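Local coordinates for protein glutathione reductase (PDB 3O0H) that probably catalyses the NADPH-dependent reduction of glutathione disulfide to glutathione, using a bound FAD and a redox-active disulfide, at residues K165-S170 with L282-V287; S175-T180 with S256-T261; S193-G198 with T218-G223. All blocks are in the same frame, centred on the assembly; numbering follows the deposited sequence.

Contact 1 (K165-S170 with L282-V287); sequences KIVSNS and LATGRV. With FAD (flavin-adenine dinucleotide), chain H.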
# COMPACT_ATOMS: atom_id res chain seq x y z
N LYS B 165 22.40 -0.81 22.24
CA LYS B 165 23.12 -2.06 22.43
C LYS B 165 22.16 -3.05 23.04
O LYS B 165 21.37 -2.68 23.86
CB LYS B 165 24.23 -1.83 23.47
CG LYS B 165 25.60 -2.27 23.07
CD LYS B 165 26.50 -2.47 24.30
CE LYS B 165 27.88 -2.94 23.82
NZ LYS B 165 28.78 -3.25 24.93
N ILE B 166 22.33 -4.32 22.73
CA ILE B 166 21.55 -5.38 23.32
C ILE B 166 21.82 -5.43 24.81
O ILE B 166 22.94 -5.20 25.24
CB ILE B 166 21.88 -6.74 22.61
CG1 ILE B 166 21.52 -6.61 21.09
CG2 ILE B 166 21.11 -7.82 23.29
CD1 ILE B 166 22.43 -7.32 19.99
N VAL B 167 20.77 -5.58 25.59
CA VAL B 167 20.90 -5.78 27.03
C VAL B 167 21.71 -7.05 27.33
O VAL B 167 21.69 -8.02 26.57
CB VAL B 167 19.53 -5.93 27.75
CG1 VAL B 167 18.79 -4.62 27.81
CG2 VAL B 167 18.68 -7.01 27.08
N SER B 168 22.38 -7.05 28.46
CA SER B 168 23.35 -8.09 28.81
C SER B 168 22.85 -9.52 28.79
O SER B 168 23.47 -10.41 28.16
CB SER B 168 23.91 -7.79 30.19
OG SER B 168 24.54 -8.95 30.69
N ASN B 169 21.73 -9.77 29.48
CA ASN B 169 21.16 -11.12 29.60
C ASN B 169 21.98 -11.99 30.59
O ASN B 169 21.76 -13.20 30.68
CB ASN B 169 21.02 -11.83 28.21
CG ASN B 169 20.02 -11.12 27.23
OD1 ASN B 169 18.82 -11.08 27.50
ND2 ASN B 169 20.53 -10.60 26.07
N SER B 170 22.88 -11.37 31.35
CA SER B 170 23.78 -12.08 32.29
C SER B 170 23.28 -13.45 32.74
O SER B 170 23.19 -13.74 33.93
CB SER B 170 24.05 -11.20 33.53
OG SER B 170 22.88 -10.54 33.98
N LEU B 282 18.24 -14.46 21.39
CA LEU B 282 17.70 -13.54 22.38
C LEU B 282 17.26 -12.24 21.69
O LEU B 282 18.05 -11.60 20.99
CB LEU B 282 18.73 -13.24 23.45
CG LEU B 282 19.26 -14.46 24.23
CD1 LEU B 282 20.40 -14.01 25.07
CD2 LEU B 282 18.18 -15.17 25.08
N ALA B 283 16.02 -11.83 21.94
CA ALA B 283 15.50 -10.58 21.42
C ALA B 283 14.80 -9.85 22.54
O ALA B 283 13.60 -9.64 22.49
CB ALA B 283 14.51 -10.86 20.26
N THR B 284 15.56 -9.48 23.56
CA THR B 284 14.99 -9.08 24.85
C THR B 284 15.13 -7.59 25.17
O THR B 284 14.81 -7.16 26.30
CB THR B 284 15.64 -9.89 25.97
OG1 THR B 284 17.06 -9.73 25.90
CG2 THR B 284 15.27 -11.39 25.78
N GLY B 285 15.60 -6.82 24.19
CA GLY B 285 15.63 -5.35 24.29
C GLY B 285 17.02 -4.77 24.02
O GLY B 285 18.06 -5.47 24.17
N ARG B 286 17.03 -3.49 23.64
CA ARG B 286 18.23 -2.72 23.40
C ARG B 286 18.17 -1.47 24.24
O ARG B 286 17.11 -0.86 24.38
CB ARG B 286 18.30 -2.34 21.91
CG ARG B 286 18.35 -3.54 20.94
CD ARG B 286 18.09 -3.08 19.49
NE ARG B 286 19.11 -2.17 18.99
CZ ARG B 286 20.34 -2.51 18.61
NH1 ARG B 286 20.78 -3.76 18.71
NH2 ARG B 286 21.17 -1.57 18.14
N VAL B 287 19.29 -1.08 24.78
CA VAL B 287 19.38 0.11 25.63
C VAL B 287 20.41 1.10 25.03
O VAL B 287 21.27 0.69 24.28
CB VAL B 287 19.74 -0.28 27.03
CG1 VAL B 287 18.54 -1.06 27.67
CG2 VAL B 287 21.05 -1.13 27.07
PA FAD H . 22.90 3.33 15.00
O1A FAD H . 22.78 2.09 15.83
O2A FAD H . 22.32 3.22 13.62
O5B FAD H . 24.41 3.84 14.88
C5B FAD H . 25.32 3.89 15.96
C4B FAD H . 26.69 3.64 15.35
O4B FAD H . 27.72 4.01 16.25
C3B FAD H . 26.94 2.18 14.99
O3B FAD H . 27.38 2.08 13.63
C2B FAD H . 28.03 1.73 15.94
O2B FAD H . 28.90 0.81 15.32
C1B FAD H . 28.77 2.99 16.23
N9A FAD H . 29.38 3.23 17.55
C8A FAD H . 28.81 3.08 18.78
N7A FAD H . 29.67 3.55 19.70
C5A FAD H . 30.78 3.99 19.05
C6A FAD H . 31.92 4.63 19.46
N6A FAD H . 32.18 4.88 20.75
N1A FAD H . 32.86 4.99 18.52
C2A FAD H . 32.62 4.75 17.19
N3A FAD H . 31.48 4.15 16.77
C4A FAD H . 30.57 3.83 17.71
N1 FAD H . 14.07 0.86 13.03
C2 FAD H . 13.08 1.23 12.14
O2 FAD H . 12.71 2.42 11.99
N3 FAD H . 12.49 0.28 11.39
C4 FAD H . 12.86 -1.05 11.45
O4 FAD H . 12.28 -1.83 10.69
C4X FAD H . 13.86 -1.43 12.35
N5 FAD H . 14.28 -2.73 12.44
C5X FAD H . 15.31 -3.03 13.33
C6 FAD H . 15.71 -4.35 13.42
C7 FAD H . 16.74 -4.72 14.28
C7M FAD H . 17.15 -6.18 14.33
C8 FAD H . 17.38 -3.76 15.04
C8M FAD H . 18.48 -4.13 16.01
C9 FAD H . 16.96 -2.43 14.97
C9A FAD H . 15.92 -2.07 14.11
N10 FAD H . 15.48 -0.76 14.00
C10 FAD H . 14.48 -0.44 13.11
C1' FAD H . 16.05 0.34 14.80
C2' FAD H . 17.10 1.14 14.08
O2' FAD H . 18.17 0.28 13.72
C3' FAD H . 17.59 2.22 15.01
O3' FAD H . 16.54 2.95 15.62
C4' FAD H . 18.58 3.12 14.30
O4' FAD H . 19.64 2.31 13.78
C5' FAD H . 19.18 4.14 15.27
O5' FAD H . 20.07 5.03 14.57
P FAD H . 21.26 5.66 15.44
O1P FAD H . 22.00 6.69 14.62
O2P FAD H . 20.72 6.18 16.75
O3P FAD H . 22.22 4.48 15.89

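Contact 2 (S175-T180 with S256-T261); sequences SDLCLT and SQVQST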
# COMPACT_ATOMS: atom_id res chain seq x y z
N SER B 175 23.83 -17.55 28.66
CA SER B 175 23.37 -16.48 27.76
C SER B 175 24.32 -16.35 26.58
O SER B 175 23.88 -16.02 25.49
CB SER B 175 23.25 -15.13 28.46
OG SER B 175 24.47 -14.79 29.10
N ASP B 176 25.59 -16.64 26.84
CA ASP B 176 26.66 -16.50 25.87
C ASP B 176 26.63 -17.55 24.78
O ASP B 176 27.23 -17.37 23.71
CB ASP B 176 28.04 -16.44 26.55
CG ASP B 176 28.38 -17.68 27.44
OD1 ASP B 176 27.54 -18.59 27.67
OD2 ASP B 176 29.54 -17.72 27.94
N LEU B 177 25.87 -18.61 25.02
CA LEU B 177 25.58 -19.59 23.99
C LEU B 177 24.51 -19.12 22.99
O LEU B 177 24.27 -19.80 21.99
CB LEU B 177 25.11 -20.89 24.63
CG LEU B 177 25.98 -21.56 25.69
CD1 LEU B 177 25.16 -22.69 26.26
CD2 LEU B 177 27.30 -22.06 25.14
N CYS B 178 23.81 -18.03 23.28
CA CYS B 178 22.72 -17.62 22.43
C CYS B 178 23.17 -16.58 21.40
O CYS B 178 24.13 -15.85 21.61
CB CYS B 178 21.58 -17.04 23.24
SG CYS B 178 20.92 -18.21 24.47
N LEU B 179 22.42 -16.53 20.31
CA LEU B 179 22.59 -15.55 19.26
C LEU B 179 21.81 -14.31 19.61
O LEU B 179 20.82 -14.38 20.37
CB LEU B 179 21.98 -16.09 17.96
CG LEU B 179 22.53 -17.37 17.33
CD1 LEU B 179 21.49 -17.89 16.33
CD2 LEU B 179 23.83 -17.17 16.65
N THR B 180 22.22 -13.19 19.02
CA THR B 180 21.39 -12.00 19.02
C THR B 180 21.14 -11.54 17.57
O THR B 180 21.59 -12.21 16.60
CB THR B 180 22.07 -10.89 19.80
OG1 THR B 180 23.17 -10.38 19.04
CG2 THR B 180 22.54 -11.41 21.19
N SER B 256 15.71 -19.81 32.56
CA SER B 256 16.64 -19.98 33.66
C SER B 256 18.04 -20.20 33.10
O SER B 256 19.00 -19.54 33.50
CB SER B 256 16.18 -21.17 34.53
OG SER B 256 17.15 -21.57 35.46
N GLN B 257 18.16 -21.13 32.18
CA GLN B 257 19.48 -21.42 31.64
C GLN B 257 19.37 -22.00 30.26
O GLN B 257 18.30 -22.49 29.87
CB GLN B 257 20.25 -22.34 32.58
CG GLN B 257 19.54 -23.64 32.93
CD GLN B 257 20.33 -24.53 33.87
OE1 GLN B 257 19.83 -24.89 34.94
NE2 GLN B 257 21.56 -24.88 33.50
N VAL B 258 20.46 -21.88 29.52
CA VAL B 258 20.59 -22.52 28.23
C VAL B 258 21.82 -23.43 28.35
O VAL B 258 22.91 -22.97 28.72
CB VAL B 258 20.77 -21.49 27.12
CG1 VAL B 258 20.86 -22.16 25.80
CG2 VAL B 258 19.59 -20.50 27.12
N GLN B 259 21.64 -24.72 28.05
CA GLN B 259 22.68 -25.72 28.17
C GLN B 259 22.98 -26.32 26.81
O GLN B 259 22.07 -26.57 26.02
CB GLN B 259 22.26 -26.87 29.11
CG GLN B 259 21.14 -26.53 30.08
CD GLN B 259 20.78 -27.71 30.94
OE1 GLN B 259 21.19 -27.80 32.09
NE2 GLN B 259 20.03 -28.65 30.37
N SER B 260 24.26 -26.55 26.54
CA SER B 260 24.71 -27.20 25.31
C SER B 260 24.52 -28.70 25.42
O SER B 260 24.90 -29.30 26.43
CB SER B 260 26.21 -26.92 25.05
OG SER B 260 26.49 -26.91 23.65
N THR B 261 23.91 -29.31 24.41
CA THR B 261 23.93 -30.78 24.26
C THR B 261 24.39 -31.04 22.84
O THR B 261 24.48 -30.12 22.04
CB THR B 261 22.56 -31.42 24.57
OG1 THR B 261 21.63 -31.10 23.53
CG2 THR B 261 22.00 -30.90 25.90

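Contact 3 (S193-G198 with T218-G223); sequences SIVIVG and TLLHRG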
# COMPACT_ATOMS: atom_id res chain seq x y z
N SER B 193 15.46 -26.20 13.91
CA SER B 193 14.57 -25.62 14.90
C SER B 193 15.22 -24.39 15.54
O SER B 193 16.44 -24.27 15.56
CB SER B 193 14.25 -26.66 15.99
OG SER B 193 15.43 -27.17 16.57
N ILE B 194 14.40 -23.47 16.06
CA ILE B 194 14.94 -22.27 16.73
C ILE B 194 14.01 -21.86 17.85
O ILE B 194 12.77 -21.96 17.70
CB ILE B 194 15.13 -21.12 15.75
CG1 ILE B 194 16.00 -20.00 16.35
CG2 ILE B 194 13.76 -20.52 15.24
CD1 ILE B 194 16.48 -19.02 15.29
N VAL B 195 14.62 -21.41 18.96
CA VAL B 195 13.89 -20.78 20.06
C VAL B 195 14.21 -19.28 20.02
O VAL B 195 15.38 -18.90 19.94
CB VAL B 195 14.25 -21.36 21.43
CG1 VAL B 195 13.62 -20.52 22.55
CG2 VAL B 195 13.82 -22.83 21.54
N ILE B 196 13.16 -18.45 20.03
CA ILE B 196 13.32 -16.95 20.02
C ILE B 196 12.86 -16.52 21.40
O ILE B 196 11.70 -16.80 21.75
CB ILE B 196 12.38 -16.25 19.03
CG1 ILE B 196 12.44 -16.81 17.59
CG2 ILE B 196 12.58 -14.68 19.05
CD1 ILE B 196 13.76 -16.83 17.02
N VAL B 197 13.73 -15.85 22.16
CA VAL B 197 13.37 -15.34 23.48
C VAL B 197 13.01 -13.85 23.41
O VAL B 197 13.90 -12.99 23.30
CB VAL B 197 14.52 -15.53 24.50
CG1 VAL B 197 14.05 -15.14 25.93
CG2 VAL B 197 15.09 -16.98 24.44
N GLY B 198 11.72 -13.56 23.49
CA GLY B 198 11.24 -12.18 23.49
C GLY B 198 10.12 -11.99 22.49
O GLY B 198 10.22 -12.44 21.37
N THR B 218 9.80 -21.83 18.03
CA THR B 218 9.16 -21.57 19.32
C THR B 218 9.52 -20.15 19.80
O THR B 218 10.68 -19.75 19.77
CB THR B 218 9.61 -22.54 20.38
OG1 THR B 218 9.33 -23.89 19.94
CG2 THR B 218 8.79 -22.33 21.72
N LEU B 219 8.50 -19.39 20.19
CA LEU B 219 8.73 -18.04 20.71
C LEU B 219 8.37 -18.05 22.21
O LEU B 219 7.30 -18.55 22.58
CB LEU B 219 7.93 -17.00 19.93
CG LEU B 219 8.21 -15.55 20.30
CD1 LEU B 219 7.94 -14.55 19.16
CD2 LEU B 219 7.38 -15.18 21.52
N LEU B 220 9.25 -17.51 23.06
CA LEU B 220 9.02 -17.42 24.48
C LEU B 220 8.77 -15.96 24.79
O LEU B 220 9.47 -15.05 24.28
CB LEU B 220 10.20 -17.95 25.30
CG LEU B 220 10.77 -19.32 24.87
CD1 LEU B 220 12.05 -19.73 25.63
CD2 LEU B 220 9.70 -20.36 25.00
N HIS B 221 7.78 -15.73 25.64
CA HIS B 221 7.45 -14.39 26.08
C HIS B 221 7.14 -14.38 27.57
O HIS B 221 6.37 -15.25 28.05
CB HIS B 221 6.25 -13.87 25.29
CG HIS B 221 5.81 -12.51 25.70
ND1 HIS B 221 6.58 -11.39 25.47
CD2 HIS B 221 4.69 -12.07 26.29
CE1 HIS B 221 5.94 -10.31 25.92
NE2 HIS B 221 4.79 -10.70 26.43
N ARG B 222 7.70 -13.40 28.29
CA ARG B 222 7.58 -13.31 29.77
C ARG B 222 6.18 -12.98 30.27
O ARG B 222 5.83 -13.32 31.39
CB ARG B 222 8.59 -12.30 30.36
N GLY B 223 5.38 -12.30 29.44
CA GLY B 223 4.04 -11.89 29.86
C GLY B 223 2.95 -12.75 29.23
O GLY B 223 3.18 -13.92 28.92
O HOH W 1 11.31 -24.81 18.33

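Contact 1 (K165-S170 with L282-V287)
With chi1 at 55°, T284 holds OG1 between its backbone N and carbonyl carbon, while N169 sets CG anti to its carbonyl carbon; the two rotations bring hydroxyl and amide together. T284 OG1 donates to N169 OD1 at 2.7 Å, in the plane of the amide and on a lone pair, with a C=O...O angle of 121°. The same amide rests on L282, whose CD1 lies 3.6 Å from N169 ND2. V167 crosses T284 with its CG2 3.4 Å from OG1 and turns its other branch to V287, CG1 to CG1 at 3.6 Å.

Backbone bonds join the two segments as well. K165 and V287 form an antiparallel hydrogen-bonded pair, I166 and R286 the adjoining non-hydrogen-bonded one, and beyond them V167 N donates to G285 O at 3.1 Å, an almost straight bond of 174° at the hydrogen. G285 has a positive phi, a backbone conformation in which a CB would press on the preceding carbonyl.

R286 bends at its third torsion, laying one guanidinium face against FAD, with C8M 3.6 Å from NH1; K165 N lies over the opposite face, and I166 CG1 approaches NH1 obliquely at 3.8 Å. This short antiparallel pair sits beside the FAD site of a pyridine nucleotide-disulphide oxidoreductase, and its arginine is the part that lines the dimethylbenzene end of the flavin.

Contact 2 (S175-T180 with S256-T261)
L177 lays its CD1 methyl over the peptide backbone of strand 256-261, 3.3 Å from V258 O and 4.0 Å from S260 N. The strand lies at the margin of a three-stranded antiparallel sheet, and the partner segment begins as a short 3-10 turn, closed by the backbone bond from C178 N to S175 O at 3.0 Å. The contact thus joins a turn to the outer strand of a small meander by apolar packing, consistent with the modest 195 Å² of surface buried between the segments.

L177 reaches across because its CG stands anti to the carbonyl carbon (chi1 -54°) and the chain then runs on extended to CD1. That methyl meets V258 chiefly at the carbonyl; V258 CG1 is more distant, 4.4 Å from L177 CD1.

V258 itself is buried and points toward the turn. Its backbone is also hydrogen-bonded to K173, so the chain just before the turn is tied to the same strand. C178 also packs on V280 and L282, so it lies between V258 and an edge strand of the parallel sheet, 279-282. Both V258 methyls turn to the cysteine sulfur: C178 SG lies 3.7 Å from CG2 and 4.2 Å from CG1.

Contact 3 (S193-G198 with T218-G223)
Strand 193-197 and residues 218-220 of strand 216-220 run parallel, their axes 4.7 Å apart at closest approach and inclined by 17°, with V195 opposite T218, I196 opposite L219 and V197 opposite L220. The two strands belong to a beta-alpha-beta unit whose connecting helix is 201-212, a Rossmann-type arrangement. Four backbone bonds secure the register: T218 N to I194 O, I196 N to T218 O, L220 N to I196 O and G198 N to L220 O, from 2.8 to 3.0 Å. The first three are nearly straight; the last, at the strand's end, narrows to 151° at the hydrogen.

V195, V197, T218 and L220 occupy one face. There V195 CG1, anti to its backbone N (chi1 171°), meets L220 CD1 at 3.5 Å, the two side chains crossing obliquely, and V197 CG2 lies 4.3 Å from the same methyl. On the other face L219 packs against V204 and A207 of the connecting helix. Its branched end (CG, CD1 and CD2) also covers G198 O, a buried carbonyl with no polar partner in the model, with CD1 at 3.8 Å.

At the opposite end, one water joins the segments: it donates to I194 O at 3.3 Å and is hydrogen-bonded to T218 OG1 at 2.7 Å.

How the contacts relate
Strand 279-282 and the chain leaving it connect the three contacts. L282 N meets L179 O at 2.8 Å, a probable hydrogen bond linking contacts 1 and 2, and L282 CG packs 3.6 Å from C178 CB. On the side of contact 3, A283 N probably bonds to V197 O at 2.8 Å. Contacts 2 and 3 do not touch; their nearest atoms are about 5 Å apart, with centres about 13 Å apart. Contact 1 reaches the cofactor directly through R286, whereas the side chain of I196 in contact 3 is about 11 Å from FAD. G198 begins a GxGxxG pattern, consistent with contact 3 belonging to the NADPH-binding region of this family.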